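PDB 4B45: CELL division protein FTSZ from Haloferax volcanii, which binds GTP and, as a tubulin-like GTPase of the archaeal cytoskeleton, takes part in the control of cell shape. Local coordinates for residues A[33-41]-A[48-56]. Residues are numbered along the deposited sequence; the frame is centred on the assembly and turned at random.
Sequences DAVAVNTAK and PVETVLIGQ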
loop_
_atom_site.group_PDB
_atom_site.type_symbol
_atom_site.label_atom_id
_atom_site.label_comp_id
_atom_site.label_asym_id
_atom_site.label_seq_id
_atom_site.Cartn_x
_atom_site.Cartn_y
_atom_site.Cartn_z
ATOM N N ASP A 33 -6.348 -8.917 11.293
ATOM C CA ASP A 33 -5.178 -9.330 12.050
ATOM C C ASP A 33 -3.944 -8.785 11.372
ATOM O O ASP A 33 -4.006 -8.345 10.225
ATOM C CB ASP A 33 -5.098 -10.852 12.135
ATOM C CG ASP A 33 -4.357 -11.320 13.364
ATOM O OD1 ASP A 33 -3.244 -10.814 13.629
ATOM O OD2 ASP A 33 -4.894 -12.187 14.076
ATOM N N ALA A 34 -2.830 -8.807 12.093
ATOM C CA ALA A 34 -1.548 -8.327 11.580
ATOM C C ALA A 34 -0.438 -9.138 12.227
ATOM O O ALA A 34 -0.455 -9.358 13.435
ATOM C CB ALA A 34 -1.362 -6.851 11.898
ATOM N N VAL A 35 0.500 -9.612 11.416
ATOM C CA VAL A 35 1.620 -10.402 11.906
ATOM C C VAL A 35 2.894 -9.881 11.262
ATOM O O VAL A 35 2.904 -9.577 10.072
ATOM C CB VAL A 35 1.470 -11.879 11.506
ATOM C CG1 VAL A 35 2.570 -12.723 12.143
ATOM C CG2 VAL A 35 0.129 -12.398 11.919
ATOM N N ALA A 36 3.973 -9.787 12.027
ATOM C CA ALA A 36 5.251 -9.412 11.436
ATOM C C ALA A 36 6.229 -10.574 11.485
ATOM O O ALA A 36 6.370 -11.235 12.508
ATOM C CB ALA A 36 5.832 -8.174 12.113
ATOM N N VAL A 37 6.866 -10.833 10.348
ATOM C CA VAL A 37 7.863 -11.871 10.229
ATOM C C VAL A 37 9.215 -11.210 9.967
ATOM O O VAL A 37 9.309 -10.285 9.167
ATOM C CB VAL A 37 7.543 -12.816 9.052
ATOM C CG1 VAL A 37 8.508 -14.004 9.042
ATOM C CG2 VAL A 37 6.090 -13.288 9.119
ATOM N N ASN A 38 10.258 -11.685 10.634
ATOM C CA ASN A 38 11.597 -11.117 10.463
ATOM C C ASN A 38 12.660 -12.102 10.896
ATOM O O ASN A 38 12.346 -13.154 11.450
ATOM C CB ASN A 38 11.745 -9.842 11.282
ATOM C CG ASN A 38 12.728 -8.872 10.673
ATOM O OD1 ASN A 38 13.647 -9.262 9.952
ATOM N ND2 ASN A 38 12.525 -7.591 10.944
ATOM N N THR A 39 13.917 -11.746 10.650
ATOM C CA THR A 39 15.066 -12.576 11.006
ATOM C C THR A 39 15.948 -11.795 11.964
ATOM O O THR A 39 16.965 -12.296 12.431
ATOM C CB THR A 39 15.909 -12.905 9.761
ATOM O OG1 THR A 39 16.235 -11.688 9.067
ATOM C CG2 THR A 39 15.132 -13.816 8.821
ATOM N N ALA A 40 15.560 -10.545 12.218
ATOM C CA ALA A 40 16.217 -9.708 13.203
ATOM C C ALA A 40 15.321 -9.664 14.430
ATOM O O ALA A 40 14.185 -9.202 14.350
ATOM C CB ALA A 40 16.437 -8.289 12.637
ATOM N N LYS A 41 15.809 -10.167 15.559
ATOM C CA LYS A 41 14.960 -10.269 16.745
ATOM C C LYS A 41 14.562 -8.904 17.311
ATOM O O LYS A 41 13.413 -8.694 17.691
ATOM C CB LYS A 41 15.609 -11.144 17.826
ATOM C CG LYS A 41 14.824 -11.189 19.122
ATOM C CD LYS A 41 15.372 -12.228 20.100
ATOM C CE LYS A 41 14.559 -12.231 21.391
ATOM N NZ LYS A 41 15.059 -13.187 22.427
ATOM N N PRO A 48 3.851 -3.825 18.092
ATOM C CA PRO A 48 2.646 -4.147 18.862
ATOM C C PRO A 48 1.770 -5.208 18.191
ATOM O O PRO A 48 0.648 -5.431 18.631
ATOM C CB PRO A 48 1.902 -2.811 18.891
ATOM C CG PRO A 48 2.255 -2.189 17.597
ATOM C CD PRO A 48 3.675 -2.594 17.299
ATOM N N VAL A 49 2.272 -5.839 17.136
ATOM C CA VAL A 49 1.539 -6.902 16.464
ATOM C C VAL A 49 2.160 -8.247 16.823
ATOM O O VAL A 49 3.260 -8.303 17.389
ATOM C CB VAL A 49 1.568 -6.730 14.934
ATOM C CG1 VAL A 49 1.014 -5.355 14.541
ATOM C CG2 VAL A 49 2.994 -6.914 14.406
ATOM N N GLU A 50 1.450 -9.327 16.516
ATOM C CA GLU A 50 2.005 -10.666 16.660
ATOM C C GLU A 50 3.270 -10.765 15.817
ATOM O O GLU A 50 3.308 -10.271 14.687
ATOM C CB GLU A 50 0.985 -11.721 16.216
ATOM C CG GLU A 50 1.517 -13.150 16.198
ATOM C CD GLU A 50 1.902 -13.656 17.582
ATOM O OE1 GLU A 50 1.232 -13.266 18.564
ATOM O OE2 GLU A 50 2.868 -14.450 17.688
ATOM N N THR A 51 4.303 -11.390 16.375
ATOM C CA THR A 51 5.602 -11.490 15.716
ATOM C C THR A 51 6.041 -12.943 15.527
ATOM O O THR A 51 5.756 -13.801 16.370
ATOM C CB THR A 51 6.694 -10.735 16.508
ATOM O OG1 THR A 51 6.815 -11.297 17.816
ATOM C CG2 THR A 51 6.347 -9.262 16.643
ATOM N N VAL A 52 6.710 -13.211 14.407
ATOM C CA VAL A 52 7.318 -14.513 14.148
ATOM C C VAL A 52 8.776 -14.356 13.753
ATOM O O VAL A 52 9.093 -13.713 12.741
ATOM C CB VAL A 52 6.633 -15.277 13.004
ATOM C CG1 VAL A 52 7.270 -16.658 12.865
ATOM C CG2 VAL A 52 5.146 -15.395 13.252
ATOM N N LEU A 53 9.662 -14.952 14.548
ATOM C CA LEU A 53 11.087 -14.913 14.250
ATOM C C LEU A 53 11.450 -16.179 13.492
ATOM O O LEU A 53 11.132 -17.284 13.917
ATOM C CB LEU A 53 11.916 -14.771 15.530
ATOM C CG LEU A 53 13.429 -14.548 15.378
ATOM C CD1 LEU A 53 13.781 -13.231 14.679
ATOM C CD2 LEU A 53 14.146 -14.641 16.721
ATOM N N ILE A 54 12.097 -16.009 12.350
ATOM C CA ILE A 54 12.540 -17.139 11.549
ATOM C C ILE A 54 14.043 -17.027 11.324
ATOM O O ILE A 54 14.635 -15.961 11.525
ATOM C CB ILE A 54 11.810 -17.197 10.176
ATOM C CG1 ILE A 54 12.099 -15.942 9.343
ATOM C CG2 ILE A 54 10.303 -17.334 10.372
ATOM C CD1 ILE A 54 11.365 -15.924 7.989
ATOM N N GLY A 55 14.655 -18.146 10.944
ATOM C CA GLY A 55 16.035 -18.168 10.495
ATOM C C GLY A 55 17.145 -18.198 11.522
ATOM O O GLY A 55 18.307 -18.076 11.141
ATOM N N GLN A 56 16.809 -18.352 12.804
ATOM C CA GLN A 56 17.819 -18.354 13.872
ATOM C C GLN A 56 18.925 -19.386 13.677
ATOM O O GLN A 56 20.058 -19.174 14.106
ATOM C CB GLN A 56 17.189 -18.557 15.252
ATOM C CG GLN A 56 16.079 -17.571 15.565
ATOM C CD GLN A 56 14.727 -18.137 15.212
ATOM O OE1 GLN A 56 14.502 -18.561 14.077
ATOM N NE2 GLN A 56 13.830 -18.187 16.191
HETATM O O HOH W 1 17.186 -15.113 12.875
#
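Val37 and Ile54 meet methyl to methyl, CG1 to CD1 at 3.6 Å, at the end of a parallel strand pair that illustrates the beta-alpha-beta crossover of the tubulin/FtsZ GTPase domain: strand 31-38, helix 41-45, then edge strand 50-53. Ile54 CG1 also touches Thr39 CG2. Val35 and Val52 share the face covered by helix 68-85; with chi1 at -174°, Val35 CG1 stands opposite the backbone N and rests against Val52 CG2 at 3.9 Å. Replacing Ile54 by an alanine would probably strip Val37 CG1 and Thr39 CG2 of their apolar contacts with this side chain and open a gap beneath helix 68-85. On the other face, Val49 CG2 packs on Ala36 CB, while Leu53 sets CD1 3.5 Å from Asn38 O. Four backbone hydrogen bonds follow, the last, Ile54 N to Asn38 O just past the strand, being straightest (N-H...O angle 170°). On the nucleotide side, Thr39 OG1 hydrogen-bonds to GTP-binding Ser107, and the Asn38 side chain comes about 4 Å (nearest atoms) from the bound GTP analogue. One water donates to both Thr39 O and Ile54 O. Asn38 OD1 accepts the next residue's N-H, Thr39 N, at 2.6 Å, the donor tilted 22° from the carbonyl plane.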